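Local coordinates for In2-1 family protein, glutathione transferase lambda3 (Populus trichocarpa, PDB 4PQI) that binds glutathione and, as a plant Lambda-class glutathione transferase, probably works as a monomeric thiol transferase, at residues T33-C38 with I60-L65; P27-T32 with G91-E96. All coordinates share one frame; numbering follows the deposited sequence.

Contact 1 (T33-C38 with I60-L65); sequences TKLYTC and IKLVPL
V63 lies alongside the ring of Y36, and beneath this pair the backbones of T33-C38 and I60-L65 run as parallel strands. They are the two strands of a beta-alpha-beta unit of the thioredoxin-like domain, with helix 42-54 between them as the crossover.

Five backbone hydrogen bonds hold the strands. K61 N gives to T33 O, L35 N to K61 O at 2.7 Å, V63 N to L35 O, T37 N to V63 O, and L65 N to T37 O at 2.8 Å. Two of them, L35 N to K61 O and V63 N to L35 O, are nearly straight, the first at 171°. Weaker CA-H...O contacts supplement the ladder, as between P64 CA and T37 O at 3.3 Å.

The apolar contacts divide between the two faces. On one, V63 CG1, anti to its backbone N (chi1 -176°), reaches Y36 CD1 at 3.7 Å, while V63 CG2 stands over a face of the ring and also meets K34 CB at 4.0 Å. On the other, I60 CG2 touches L35 CB at 3.7 Å, and the L35 and L62 side chains point the same way, meeting CD2 to CD2 at 3.8 Å. Helix 42-54 packs on this second face through V47 against L35 and W48 against L62.

The polar ends turn to other partners: Y36 OH bonds to E88, and K34 NZ forms salt bridges with D30 and E88 and a hydrogen bond to P27 O. Between the strands, then, main-chain bonds set the register while the side chains contribute chiefly hydrocarbon packing.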
loop_
_atom_site.group_PDB
_atom_site.type_symbol
_atom_site.label_atom_id
_atom_site.label_comp_id
_atom_site.label_asym_id
_atom_site.label_seq_id
_atom_site.Cartn_x
_atom_site.Cartn_y
_atom_site.Cartn_z
ATOM N N THR A 33 12.492 -14.379 -8.546
ATOM C CA THR A 33 12.067 -13.419 -7.530
ATOM C C THR A 33 10.550 -13.461 -7.277
ATOM O O THR A 33 9.754 -13.383 -8.211
ATOM C CB THR A 33 12.513 -12.009 -7.929
ATOM O OG1 THR A 33 13.949 -11.965 -7.963
ATOM C CG2 THR A 33 11.987 -10.972 -6.952
ATOM N N LYS A 34 10.151 -13.590 -6.013
ATOM C CA LYS A 34 8.743 -13.804 -5.695
ATOM C C LYS A 34 8.254 -12.887 -4.578
ATOM O O LYS A 34 8.944 -12.686 -3.582
ATOM C CB LYS A 34 8.493 -15.272 -5.298
ATOM C CG LYS A 34 9.059 -16.309 -6.279
ATOM C CD LYS A 34 8.551 -17.714 -5.962
ATOM C CE LYS A 34 9.332 -18.766 -6.757
ATOM N NZ LYS A 34 10.781 -18.745 -6.403
ATOM N N LEU A 35 7.058 -12.339 -4.756
ATOM C CA LEU A 35 6.377 -11.577 -3.707
ATOM C C LEU A 35 5.218 -12.386 -3.122
ATOM O O LEU A 35 4.186 -12.557 -3.779
ATOM C CB LEU A 35 5.840 -10.270 -4.298
ATOM C CG LEU A 35 5.085 -9.366 -3.322
ATOM C CD1 LEU A 35 6.025 -8.888 -2.203
ATOM C CD2 LEU A 35 4.480 -8.182 -4.068
ATOM N N TYR A 36 5.397 -12.897 -1.902
ATOM C CA TYR A 36 4.347 -13.635 -1.193
ATOM C C TYR A 36 3.376 -12.597 -0.654
ATOM O O TYR A 36 3.786 -11.639 0.009
ATOM C CB TYR A 36 4.947 -14.475 -0.051
ATOM C CG TYR A 36 5.864 -15.560 -0.572
ATOM C CD1 TYR A 36 5.366 -16.816 -0.905
ATOM C CD2 TYR A 36 7.207 -15.309 -0.798
ATOM C CE1 TYR A 36 6.203 -17.810 -1.422
ATOM C CE2 TYR A 36 8.051 -16.290 -1.314
ATOM C CZ TYR A 36 7.541 -17.538 -1.626
ATOM O OH TYR A 36 8.377 -18.509 -2.138
ATOM N N THR A 37 2.093 -12.762 -0.963
ATOM C CA THR A 37 1.154 -11.672 -0.777
ATOM C C THR A 37 -0.270 -12.179 -0.564
ATOM O O THR A 37 -0.518 -13.381 -0.588
ATOM C CB THR A 37 1.216 -10.724 -1.989
ATOM O OG1 THR A 37 0.396 -9.580 -1.743
ATOM C CG2 THR A 37 0.757 -11.427 -3.259
ATOM N N CYS A 38 -1.184 -11.244 -0.315
ATOM C CA CYS A 38 -2.618 -11.505 -0.253
ATOM C C CYS A 38 -3.280 -10.319 -0.946
ATOM O O CYS A 38 -2.966 -9.165 -0.646
ATOM C CB CYS A 38 -3.110 -11.639 1.204
ATOM S SG CYS A 38 -4.942 -11.551 1.428
ATOM N N ILE A 60 9.107 -9.736 -10.838
ATOM C CA ILE A 60 8.626 -10.111 -9.511
ATOM C C ILE A 60 7.329 -10.903 -9.594
ATOM O O ILE A 60 6.249 -10.334 -9.759
ATOM C CB ILE A 60 8.395 -8.860 -8.641
ATOM C CG1 ILE A 60 9.683 -8.034 -8.527
ATOM C CG2 ILE A 60 7.832 -9.243 -7.249
ATOM C CD1 ILE A 60 9.483 -6.659 -7.873
ATOM N N LYS A 61 7.440 -12.221 -9.460
ATOM C CA LYS A 61 6.281 -13.094 -9.536
ATOM C C LYS A 61 5.413 -12.927 -8.289
ATOM O O LYS A 61 5.928 -12.881 -7.172
ATOM C CB LYS A 61 6.727 -14.548 -9.677
ATOM C CG LYS A 61 7.609 -14.835 -10.893
ATOM C CD LYS A 61 6.951 -14.360 -12.184
ATOM C CE LYS A 61 7.760 -14.725 -13.427
ATOM N NZ LYS A 61 7.161 -14.097 -14.652
ATOM N N LEU A 62 4.096 -12.825 -8.465
ATOM C CA LEU A 62 3.196 -12.854 -7.307
ATOM C C LEU A 62 2.887 -14.297 -6.842
ATOM O O LEU A 62 2.644 -15.191 -7.653
ATOM C CB LEU A 62 1.886 -12.140 -7.627
ATOM C CG LEU A 62 1.998 -10.686 -8.062
ATOM C CD1 LEU A 62 0.618 -10.113 -8.361
ATOM C CD2 LEU A 62 2.704 -9.877 -6.990
ATOM N N VAL A 63 2.906 -14.505 -5.535
ATOM C CA VAL A 63 2.416 -15.741 -4.935
ATOM C C VAL A 63 1.340 -15.330 -3.940
ATOM O O VAL A 63 1.647 -15.043 -2.785
ATOM C CB VAL A 63 3.544 -16.481 -4.187
ATOM C CG1 VAL A 63 3.042 -17.820 -3.646
ATOM C CG2 VAL A 63 4.747 -16.688 -5.102
ATOM N N PRO A 64 0.075 -15.250 -4.397
ATOM C CA PRO A 64 -1.012 -14.845 -3.495
ATOM C C PRO A 64 -1.541 -16.012 -2.645
ATOM O O PRO A 64 -1.683 -17.140 -3.124
ATOM C CB PRO A 64 -2.074 -14.321 -4.463
ATOM C CG PRO A 64 -1.905 -15.212 -5.678
ATOM C CD PRO A 64 -0.394 -15.409 -5.788
ATOM N N LEU A 65 -1.808 -15.721 -1.374
ATOM C CA LEU A 65 -2.223 -16.714 -0.398
ATOM C C LEU A 65 -3.594 -16.356 0.122
ATOM O O LEU A 65 -3.964 -15.185 0.161
ATOM C CB LEU A 65 -1.249 -16.715 0.796
ATOM C CG LEU A 65 0.234 -16.858 0.466
ATOM C CD1 LEU A 65 1.113 -16.730 1.724
ATOM C CD2 LEU A 65 0.462 -18.197 -0.248
#

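Contact 2 (P27-T32 with G91-E96); sequences PLFDGT and GKITGE. With GSH (glutathione), chain B.
With chi1 at -62°, CG of F29 stands beside its own backbone N and the ring swings toward G91, while a chi1 of 175° carries L28 CD1 to I93. The contact lets the loop that leads into strand 33-37 lean on the start of strand 92-95, an outermost strand of the thioredoxin-like sheet.

The ring meets backbone as much as side chain. F29 CE2 lies 3.4 Å from G91 C and equally close to K92 N, both atoms lying obliquely off the ring, and K92 O lies in the ring plane at its edge. I93 adds CG1, 3.9 Å from F29 CZ, and CD1, 4.1 Å from L28 CD1. Within the loop, L28 CD1 sits over the centre of one ring face. Both segments also rest on E88 of strand 86-89, whose OE2 accepts from F29 N.

An Asx turn shapes the loop beyond the ring: D30 OD1 accepts from T32 N at 3.1 Å. At the far end of 91-96, E96 occupies the N-cap position before helix 97-107 and belongs to the glutathione pocket, its OE2 taking a hydrogen bond from GSH N1 at 3.0 Å.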
loop_
_atom_site.group_PDB
_atom_site.type_symbol
_atom_site.label_atom_id
_atom_site.label_comp_id
_atom_site.label_asym_id
_atom_site.label_seq_id
_atom_site.Cartn_x
_atom_site.Cartn_y
_atom_site.Cartn_z
ATOM N N PRO A 27 8.826 -23.218 -6.180
ATOM C CA PRO A 27 10.232 -23.547 -5.922
ATOM C C PRO A 27 10.882 -22.428 -5.107
ATOM O O PRO A 27 10.730 -21.263 -5.457
ATOM C CB PRO A 27 10.826 -23.616 -7.328
ATOM C CG PRO A 27 9.686 -24.002 -8.190
ATOM C CD PRO A 27 8.487 -23.321 -7.608
ATOM N N LEU A 28 11.553 -22.785 -4.014
ATOM C CA LEU A 28 12.126 -21.803 -3.101
ATOM C C LEU A 28 13.610 -21.612 -3.415
ATOM O O LEU A 28 14.356 -22.577 -3.478
ATOM C CB LEU A 28 11.935 -22.265 -1.650
ATOM C CG LEU A 28 12.585 -21.382 -0.588
ATOM C CD1 LEU A 28 11.944 -19.998 -0.621
ATOM C CD2 LEU A 28 12.456 -21.996 0.819
ATOM N N PHE A 29 14.023 -20.364 -3.630
ATOM C CA PHE A 29 15.417 -20.040 -3.963
ATOM C C PHE A 29 15.904 -20.768 -5.213
ATOM O O PHE A 29 17.011 -21.308 -5.233
ATOM C CB PHE A 29 16.341 -20.331 -2.771
ATOM C CG PHE A 29 16.023 -19.513 -1.549
ATOM C CD1 PHE A 29 16.017 -20.095 -0.288
ATOM C CD2 PHE A 29 15.729 -18.160 -1.659
ATOM C CE1 PHE A 29 15.715 -19.342 0.847
ATOM C CE2 PHE A 29 15.434 -17.398 -0.525
ATOM C CZ PHE A 29 15.431 -17.995 0.727
ATOM N N ASP A 30 15.069 -20.784 -6.251
ATOM C CA ASP A 30 15.440 -21.340 -7.551
ATOM C C ASP A 30 16.021 -20.242 -8.438
ATOM O O ASP A 30 16.438 -20.498 -9.568
ATOM C CB ASP A 30 14.222 -21.966 -8.241
ATOM C CG ASP A 30 13.094 -20.960 -8.480
ATOM O OD1 ASP A 30 13.036 -19.929 -7.778
ATOM O OD2 ASP A 30 12.247 -21.208 -9.364
ATOM N N GLY A 31 16.050 -19.025 -7.905
ATOM C CA GLY A 31 16.561 -17.875 -8.628
ATOM C C GLY A 31 15.485 -16.947 -9.162
ATOM O O GLY A 31 15.788 -15.883 -9.704
ATOM N N THR A 32 14.227 -17.353 -9.025
ATOM C CA THR A 32 13.107 -16.526 -9.444
ATOM C C THR A 32 12.653 -15.673 -8.283
ATOM O O THR A 32 12.450 -16.176 -7.168
ATOM C CB THR A 32 11.898 -17.376 -9.885
ATOM O OG1 THR A 32 12.250 -18.168 -11.022
ATOM C CG2 THR A 32 10.727 -16.478 -10.247
ATOM N N GLY A 91 18.489 -14.855 -2.502
ATOM C CA GLY A 91 18.719 -15.911 -1.534
ATOM C C GLY A 91 18.233 -15.599 -0.128
ATOM O O GLY A 91 18.657 -16.232 0.821
ATOM N N LYS A 92 17.345 -14.629 0.006
ATOM C CA LYS A 92 16.686 -14.379 1.288
ATOM C C LYS A 92 15.238 -13.975 1.109
ATOM O O LYS A 92 14.826 -13.580 0.021
ATOM C CB LYS A 92 17.429 -13.332 2.127
ATOM C CG LYS A 92 17.807 -12.067 1.398
ATOM C CD LYS A 92 18.574 -11.127 2.313
ATOM C CE LYS A 92 19.399 -10.120 1.511
ATOM N NZ LYS A 92 20.372 -10.798 0.602
ATOM N N ILE A 93 14.476 -14.090 2.194
ATOM C CA ILE A 93 13.105 -13.628 2.255
ATOM C C ILE A 93 13.052 -12.400 3.162
ATOM O O ILE A 93 13.360 -12.493 4.345
ATOM C CB ILE A 93 12.185 -14.719 2.852
ATOM C CG1 ILE A 93 12.389 -16.058 2.137
ATOM C CG2 ILE A 93 10.736 -14.296 2.776
ATOM C CD1 ILE A 93 11.846 -16.085 0.722
ATOM N N THR A 94 12.665 -11.252 2.609
ATOM C CA THR A 94 12.621 -10.000 3.374
ATOM C C THR A 94 11.178 -9.554 3.587
ATOM O O THR A 94 10.381 -9.594 2.650
ATOM C CB THR A 94 13.397 -8.886 2.633
ATOM O OG1 THR A 94 14.717 -9.354 2.355
ATOM C CG2 THR A 94 13.449 -7.592 3.459
ATOM N N GLY A 95 10.850 -9.117 4.807
ATOM C CA GLY A 95 9.498 -8.680 5.128
ATOM C C GLY A 95 9.452 -7.187 5.392
ATOM O O GLY A 95 10.443 -6.501 5.148
ATOM N N GLU A 96 8.315 -6.709 5.903
ATOM C CA GLU A 96 8.068 -5.288 6.215
ATOM C C GLU A 96 7.824 -4.448 4.963
ATOM O O GLU A 96 8.761 -4.100 4.236
ATOM C CB GLU A 96 9.165 -4.647 7.097
ATOM C CG GLU A 96 9.239 -5.204 8.527
ATOM C CD GLU A 96 7.947 -5.000 9.317
ATOM O OE1 GLU A 96 7.791 -5.636 10.384
ATOM O OE2 GLU A 96 7.088 -4.209 8.878
HETATM N N1 GSH B . 4.185 -4.482 9.579
HETATM C CA1 GSH B . 3.890 -5.448 8.530
HETATM C C1 GSH B . 4.189 -4.850 7.179
HETATM O O11 GSH B . 4.656 -5.534 6.241
HETATM O O12 GSH B . 3.993 -3.637 6.976
HETATM C CB1 GSH B . 2.429 -5.876 8.644
HETATM C CG1 GSH B . 1.986 -6.800 7.514
HETATM C CD1 GSH B . 0.693 -7.473 7.927
HETATM O OE1 GSH B . 0.202 -7.306 9.229
HETATM N N2 GSH B . 0.019 -8.208 7.049
HETATM C CA2 GSH B . -1.202 -8.867 7.488
HETATM C C2 GSH B . -0.959 -10.320 7.783
HETATM O O2 GSH B . -0.010 -11.049 7.048
HETATM C CB2 GSH B . -2.284 -8.736 6.421
HETATM S SG2 GSH B . -3.173 -7.168 6.542
HETATM N N3 GSH B . -1.680 -10.880 8.740
HETATM C CA3 GSH B . -1.852 -12.319 8.784
HETATM C C3 GSH B . -1.330 -12.858 10.093
HETATM O O31 GSH B . -1.335 -14.093 10.321
HETATM O O32 GSH B . -0.883 -12.065 10.958
#

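How the contacts relate
Both contacts reach the same four-stranded sheet, and contact 1 is nested along the chain inside the loop that contact 2 closes. Contact 1 is buried and joins neighbouring strands, so main-chain hydrogen bonding dominates it. Contact 2 lies at the surface, where a loop meets the opposite outer strand through an aromatic ring set against main chain, with a little aliphatic packing. Their centres are 10 Å apart, and K34 ties them directly: its NZ lies 2.7 Å from P27 O, a probable hydrogen bond, while K61 CG packs on T32 CG2 at 3.6 Å. The C38 side chain lies about 6 Å from glutathione; segment 91-96 reaches it through E96, which takes no part in the packing against 27-32.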